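PDB 6ANY: Bm4233, isoform b from Brugia malayi, which probably binds and transports sterols as a secreted venom allergen-like protein of the CAP superfamily, and is a vaccine candidate for lymphatic filariasis. Local coordinates for residues Leu114-Pro119 with Ala128-Leu133; Leu123-Ala128 with Asn171-Leu176. All coordinates share one frame; numbering follows the deposited sequence.

Interaction 1. Residues Leu114-Pro119 with Ala128-Leu133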
loop_
_atom_site.group_PDB
_atom_site.type_symbol
_atom_site.label_atom_id
_atom_site.label_comp_id
_atom_site.label_asym_id
_atom_site.label_seq_id
_atom_site.Cartn_x
_atom_site.Cartn_y
_atom_site.Cartn_z
ATOM N N LEU A 114 -7.600 14.113 -2.397
ATOM C CA LEU A 114 -6.809 14.687 -3.492
ATOM C C LEU A 114 -7.001 14.087 -4.907
ATOM O O LEU A 114 -6.469 14.645 -5.887
ATOM C CB LEU A 114 -5.351 14.582 -3.146
ATOM C CG LEU A 114 -4.922 15.317 -1.868
ATOM C CD1 LEU A 114 -3.554 14.803 -1.500
ATOM C CD2 LEU A 114 -4.897 16.827 -2.104
ATOM N N TYR A 115 -7.650 12.955 -5.023
ATOM C CA TYR A 115 -7.728 12.220 -6.311
ATOM C C TYR A 115 -9.001 12.637 -7.071
ATOM O O TYR A 115 -10.087 12.281 -6.716
ATOM C CB TYR A 115 -7.680 10.722 -6.085
ATOM C CG TYR A 115 -7.620 9.921 -7.334
ATOM C CD1 TYR A 115 -8.774 9.514 -8.000
ATOM C CD2 TYR A 115 -6.436 9.577 -7.856
ATOM C CE1 TYR A 115 -8.710 8.763 -9.153
ATOM C CE2 TYR A 115 -6.371 8.799 -8.976
ATOM C CZ TYR A 115 -7.528 8.442 -9.641
ATOM O OH TYR A 115 -7.461 7.687 -10.759
ATOM N N LYS A 116 -8.819 13.426 -8.111
ATOM C CA LYS A 116 -9.947 13.903 -8.872
ATOM C C LYS A 116 -10.499 12.786 -9.753
ATOM O O LYS A 116 -9.788 11.835 -10.140
ATOM C CB LYS A 116 -9.531 15.104 -9.765
ATOM C CG LYS A 116 -8.832 14.652 -11.045
ATOM C CD LYS A 116 -8.272 15.815 -11.885
ATOM C CE LYS A 116 -7.447 15.238 -13.007
ATOM N NZ LYS A 116 -6.788 16.263 -13.818
ATOM N N GLN A 117 -11.774 12.903 -10.066
ATOM C CA GLN A 117 -12.429 11.987 -11.009
ATOM C C GLN A 117 -11.549 11.703 -12.230
ATOM O O GLN A 117 -11.184 12.650 -12.953
ATOM C CB GLN A 117 -13.763 12.593 -11.454
ATOM C CG GLN A 117 -14.394 11.894 -12.652
ATOM C CD GLN A 117 -15.567 11.087 -12.240
ATOM O OE1 GLN A 117 -15.408 9.958 -11.774
ATOM N NE2 GLN A 117 -16.769 11.690 -12.346
ATOM N N ASN A 118 -11.202 10.408 -12.425
ATOM C CA ASN A 118 -10.293 9.937 -13.467
ATOM C C ASN A 118 -10.851 8.624 -14.112
ATOM O O ASN A 118 -10.329 7.560 -13.865
ATOM C CB ASN A 118 -8.871 9.684 -12.894
ATOM C CG ASN A 118 -7.845 9.374 -13.994
ATOM O OD1 ASN A 118 -7.962 9.926 -15.080
ATOM N ND2 ASN A 118 -6.860 8.463 -13.736
ATOM N N PRO A 119 -11.916 8.707 -14.915
ATOM C CA PRO A 119 -12.679 7.554 -15.375
ATOM C C PRO A 119 -11.870 6.477 -16.115
ATOM O O PRO A 119 -12.086 5.280 -15.857
ATOM C CB PRO A 119 -13.769 8.168 -16.253
ATOM C CG PRO A 119 -13.377 9.585 -16.485
ATOM C CD PRO A 119 -12.581 9.962 -15.287
ATOM N N ALA A 128 -0.880 12.260 -11.718
ATOM C CA ALA A 128 0.325 12.098 -10.875
ATOM C C ALA A 128 0.720 13.338 -10.090
ATOM O O ALA A 128 1.115 13.262 -8.957
ATOM C CB ALA A 128 1.497 11.706 -11.733
ATOM N N ARG A 129 0.533 14.479 -10.707
ATOM C CA ARG A 129 0.868 15.772 -10.174
ATOM C C ARG A 129 0.037 16.152 -8.938
ATOM O O ARG A 129 0.429 17.008 -8.200
ATOM C CB ARG A 129 0.716 16.818 -11.326
ATOM C CG ARG A 129 0.822 18.280 -10.925
ATOM C CD ARG A 129 0.844 19.220 -12.148
ATOM N NE ARG A 129 2.053 20.062 -12.081
ATOM C CZ ARG A 129 2.100 21.378 -11.904
ATOM N NH1 ARG A 129 0.993 22.131 -11.770
ATOM N NH2 ARG A 129 3.312 21.938 -11.854
ATOM N N GLN A 130 -1.124 15.519 -8.763
ATOM C CA GLN A 130 -1.975 15.714 -7.604
ATOM C C GLN A 130 -1.445 15.206 -6.225
ATOM O O GLN A 130 -1.978 15.598 -5.187
ATOM C CB GLN A 130 -3.308 15.034 -7.833
ATOM C CG GLN A 130 -4.208 15.618 -8.911
ATOM C CD GLN A 130 -5.368 14.704 -9.147
ATOM O OE1 GLN A 130 -6.506 15.110 -8.977
ATOM N NE2 GLN A 130 -5.093 13.434 -9.444
ATOM N N GLY A 131 -0.425 14.371 -6.184
ATOM C CA GLY A 131 0.055 13.883 -4.864
ATOM C C GLY A 131 -0.843 12.795 -4.334
ATOM O O GLY A 131 -1.246 12.797 -3.194
ATOM N N VAL A 132 -1.119 11.845 -5.205
ATOM C CA VAL A 132 -1.975 10.715 -4.911
ATOM C C VAL A 132 -1.160 9.442 -5.056
ATOM O O VAL A 132 -1.727 8.336 -5.033
ATOM C CB VAL A 132 -3.179 10.685 -5.871
ATOM C CG1 VAL A 132 -4.061 11.896 -5.622
ATOM C CG2 VAL A 132 -2.685 10.637 -7.312
ATOM N N LEU A 133 0.167 9.602 -5.177
ATOM C CA LEU A 133 1.060 8.501 -5.431
ATOM C C LEU A 133 1.181 7.492 -4.308
ATOM O O LEU A 133 1.507 6.322 -4.596
ATOM C CB LEU A 133 2.462 8.996 -5.860
ATOM C CG LEU A 133 2.444 9.628 -7.292
ATOM C CD1 LEU A 133 3.840 10.113 -7.745
ATOM C CD2 LEU A 133 1.889 8.636 -8.360
HETATM O O HOH W 1 -7.175 11.560 -10.373
#
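Gln130 supplies the polar half of this contact. Its OE1 accepts the backbone N-H of Lys116 (N to OE1 3.0 Å), the donor tilted 24° from the amide's carbonyl plane. The same OE1 lies 3.1 Å from Leu114 O, a close approach of two acceptors, and the Lys116 side chain crosses that of Gln130 at about a right angle, CB and CG beside OE1, before NZ reaches Asp126 in a salt bridge. Gln130 NE2 donates to Val127 O and to a water, 3.0 Å away, which donates to Lys116 O. That water sits over the centre of one face of the Tyr115 ring, 3.0 Å above its plane.

In this part of the CAP domain short helices alternate with loops: helix 110-114 ends at Leu114, and a type I turn, Ala128 to Gly131, leads from helix 125-128 to Val132, N-cap of helix 133-138.

The apolar contacts centre on Val132, whose CG1 packs 3.8 Å from Tyr115 CB and 3.9 Å from Leu114 CB while CB and CG2 meet the ring edge. With CG anti to the backbone N (chi1 -174°), Tyr115 extends its ring toward Asn118, where ND2 donates to Tyr115 OH at 3.1 Å.

Interaction 2. Residues Leu123-Ala128 with Asn171-Leu176. With NAG (2-acetamido-2-deoxy-beta-D-glucopyranose), chain C; NAG (2-acetamido-2-deoxy-beta-D-glucopyranose), chain B.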
loop_
_atom_site.group_PDB
_atom_site.type_symbol
_atom_site.label_atom_id
_atom_site.label_comp_id
_atom_site.label_asym_id
_atom_site.label_seq_id
_atom_site.Cartn_x
_atom_site.Cartn_y
_atom_site.Cartn_z
ATOM N N LEU A 123 -2.868 6.575 -15.234
ATOM C CA LEU A 123 -1.978 7.387 -14.423
ATOM C C LEU A 123 -1.205 8.359 -15.303
ATOM O O LEU A 123 -0.026 8.163 -15.583
ATOM C CB LEU A 123 -1.030 6.505 -13.610
ATOM C CG LEU A 123 -0.020 7.184 -12.687
ATOM C CD1 LEU A 123 -0.661 8.208 -11.770
ATOM C CD2 LEU A 123 0.753 6.149 -11.889
ATOM N N THR A 124 -1.889 9.404 -15.751
ATOM C CA THR A 124 -1.258 10.430 -16.604
ATOM C C THR A 124 -0.540 11.429 -15.732
ATOM O O THR A 124 -0.739 11.466 -14.504
ATOM C CB THR A 124 -2.307 11.191 -17.416
ATOM O OG1 THR A 124 -3.408 11.525 -16.562
ATOM C CG2 THR A 124 -2.877 10.307 -18.483
ATOM N N ASP A 125 0.265 12.260 -16.378
ATOM C CA ASP A 125 1.041 13.309 -15.707
ATOM C C ASP A 125 0.154 14.220 -14.871
ATOM O O ASP A 125 0.571 14.651 -13.784
ATOM C CB ASP A 125 1.839 14.186 -16.729
ATOM C CG ASP A 125 3.018 13.440 -17.391
ATOM O OD1 ASP A 125 3.455 12.382 -16.867
ATOM O OD2 ASP A 125 3.515 13.912 -18.462
ATOM N N ASP A 126 -1.023 14.575 -15.383
ATOM C CA ASP A 126 -1.918 15.482 -14.647
ATOM C C ASP A 126 -2.530 14.778 -13.384
ATOM O O ASP A 126 -2.811 15.442 -12.364
ATOM C CB ASP A 126 -3.031 16.023 -15.545
ATOM C CG ASP A 126 -3.946 14.919 -16.052
ATOM O OD1 ASP A 126 -3.422 13.978 -16.709
ATOM O OD2 ASP A 126 -5.181 14.924 -15.746
ATOM N N VAL A 127 -2.777 13.458 -13.483
ATOM C CA VAL A 127 -3.240 12.702 -12.333
ATOM C C VAL A 127 -2.107 12.611 -11.269
ATOM O O VAL A 127 -2.357 12.878 -10.085
ATOM C CB VAL A 127 -3.715 11.288 -12.746
ATOM C CG1 VAL A 127 -4.027 10.453 -11.492
ATOM C CG2 VAL A 127 -4.986 11.413 -13.589
ATOM N N ALA A 128 -0.880 12.260 -11.718
ATOM C CA ALA A 128 0.325 12.098 -10.875
ATOM C C ALA A 128 0.720 13.338 -10.090
ATOM O O ALA A 128 1.115 13.262 -8.957
ATOM C CB ALA A 128 1.497 11.706 -11.733
ATOM N N ASN A 171 2.937 2.883 -9.983
ATOM C CA ASN A 171 3.060 4.270 -10.437
ATOM C C ASN A 171 3.890 4.517 -11.726
ATOM O O ASN A 171 4.509 5.565 -11.900
ATOM C CB ASN A 171 3.558 5.181 -9.292
ATOM C CG ASN A 171 2.683 5.107 -8.064
ATOM O OD1 ASN A 171 1.479 4.713 -8.128
ATOM N ND2 ASN A 171 3.283 5.459 -6.917
ATOM N N MET A 172 3.856 3.579 -12.642
ATOM C CA MET A 172 4.446 3.777 -13.945
ATOM C C MET A 172 3.487 4.720 -14.720
ATOM O O MET A 172 2.254 4.442 -14.811
ATOM C CB MET A 172 4.626 2.446 -14.678
ATOM C CG MET A 172 6.018 1.795 -14.583
ATOM S SD MET A 172 7.336 2.581 -15.590
ATOM C CE MET A 172 6.481 3.391 -16.968
ATOM N N LEU A 173 4.023 5.831 -15.242
ATOM C CA LEU A 173 3.190 6.804 -15.916
ATOM C C LEU A 173 2.643 6.233 -17.200
ATOM O O LEU A 173 3.305 5.428 -17.905
ATOM C CB LEU A 173 3.931 8.134 -16.206
ATOM C CG LEU A 173 4.311 8.972 -14.957
ATOM C CD1 LEU A 173 5.264 10.154 -15.242
ATOM C CD2 LEU A 173 3.065 9.459 -14.256
ATOM N N LYS A 174 1.398 6.583 -17.450
ATOM C CA LYS A 174 0.680 6.209 -18.666
ATOM C C LYS A 174 0.198 4.779 -18.636
ATOM O O LYS A 174 -0.329 4.301 -19.620
ATOM C CB LYS A 174 1.483 6.499 -19.962
ATOM C CG LYS A 174 1.898 7.950 -20.068
ATOM C CD LYS A 174 2.413 8.277 -21.472
ATOM C CE LYS A 174 3.794 8.913 -21.534
ATOM N NZ LYS A 174 4.622 8.250 -22.594
ATOM N N GLU A 175 0.336 4.108 -17.493
ATOM C CA GLU A 175 -0.319 2.828 -17.265
ATOM C C GLU A 175 -1.512 3.055 -16.381
ATOM O O GLU A 175 -1.571 4.048 -15.619
ATOM C CB GLU A 175 0.611 1.881 -16.571
ATOM C CG GLU A 175 1.765 1.396 -17.398
ATOM C CD GLU A 175 2.571 0.345 -16.668
ATOM O OE1 GLU A 175 2.068 -0.234 -15.642
ATOM O OE2 GLU A 175 3.693 0.041 -17.145
ATOM N N LEU A 176 -2.466 2.140 -16.454
ATOM C CA LEU A 176 -3.653 2.216 -15.591
ATOM C C LEU A 176 -3.272 1.811 -14.172
ATOM O O LEU A 176 -2.474 0.900 -13.998
ATOM C CB LEU A 176 -4.770 1.275 -16.088
ATOM C CG LEU A 176 -5.231 1.481 -17.552
ATOM C CD1 LEU A 176 -6.302 0.436 -17.865
ATOM C CD2 LEU A 176 -5.727 2.905 -17.851
HETATM C C1 NAG C . -2.993 7.137 -20.969
HETATM C C2 NAG C . -2.864 5.940 -21.890
HETATM C C3 NAG C . -1.790 6.230 -22.939
HETATM C C4 NAG C . -2.010 7.599 -23.595
HETATM C C5 NAG C . -2.212 8.680 -22.527
HETATM C C6 NAG C . -2.530 10.060 -23.093
HETATM C C7 NAG C . -3.392 3.706 -21.080
HETATM C C8 NAG C . -2.875 2.485 -20.387
HETATM N N2 NAG C . -2.579 4.757 -21.094
HETATM O O3 NAG C . -1.809 5.214 -23.944
HETATM O O4 NAG C . -0.879 7.916 -24.430
HETATM O O5 NAG C . -3.293 8.315 -21.682
HETATM O O6 NAG C . -3.542 9.940 -24.095
HETATM O O7 NAG C . -4.492 3.728 -21.597
HETATM C C1 NAG B . -1.275 8.357 -25.746
HETATM C C2 NAG B . -0.208 9.300 -26.292
HETATM C C3 NAG B . -0.600 9.827 -27.665
HETATM C C4 NAG B . -0.836 8.628 -28.581
HETATM C C5 NAG B . -1.916 7.764 -27.927
HETATM C C6 NAG B . -2.323 6.584 -28.798
HETATM C C7 NAG B . 1.252 10.729 -25.010
HETATM C C8 NAG B . 1.488 12.201 -24.846
HETATM N N2 NAG B . 0.023 10.394 -25.375
HETATM O O3 NAG B . 0.417 10.713 -28.154
HETATM O O4 NAG B . -1.282 9.045 -29.878
HETATM O O5 NAG B . -1.458 7.286 -26.663
HETATM O O6 NAG B . -3.074 5.663 -28.007
HETATM O O7 NAG B . 2.127 9.895 -24.827
#
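The peptide carbonyl of Leu123 is approached from above its plane by the backbone N-H of Lys174: N to Leu123 O is 2.8 Å and the bond is almost straight at the hydrogen, but the donor lies 43° out of the carbonyl plane. Leu173 CA makes a C-H...O contact with the same oxygen. In return Leu123 N donates to Glu175 O at 2.9 Å, tilted 35° from that carbonyl plane, so both backbone polar groups of Leu123 are used by one turn. The turn is a type II beta turn, Met172 to Glu175, in the loop that follows strand 159-167 of the CAP domain; it packs against Leu123, just before the N-cap Thr124, and along one side of helix 125-128 through Asp125 and Ala128.

Leu123 is the one buried residue among those that touch. With CG anti to the backbone N (chi1 -180°), its side chain reaches Asn171, and Leu123 CD2 lies 3.3 Å from Asn171 CA; Trp140 lies against the same side chain. The amide of Asn171 is engaged by Thr136 and Leu133. Leu173 crosses Leu123 obliquely. Leu173 CD2 lies between Leu123 and Ala128, 3.7 Å from Ala128 CB. Leu173 CD1 is the methyl nearer Asp125 OD1, at 3.3 Å.

The outer side carries a glycan. Asn122, Leu123 and Thr124 spell an N-glycosylation sequon, consistent with Asn122 bearing the sugar, and the two NAG units are joined from O4 of the chain C unit to C1 of the chain B unit. Thr124 CG2 is 3.8 Å from O5 of the chain C unit, and Leu176 CG lies 3.8 Å from its acetamide methyl C8. The acetamide N2 of that sugar donates to Lys174 O at 2.7 Å.

Overall arrangement
The two contacts share Ala128 in their segments and have centres about 9 Å apart. Interaction 1, partly buried, is made by the turn after helix 125-128 and the loop that follows helix 110-114; interaction 2, a surface contact, is made by Leu123 ahead of helix 125-128, and by Asp125 and Ala128 of it, with the loop 171-176. The first combines a glutamine amide, a water and packing on Val132, whereas the second pairs backbone with backbone, packs leucines and also meets the glycan. Two polar links run between them, the salt bridge from Lys116 to Asp126 and a probable hydrogen bond from Asn171 ND2 to Leu133 O.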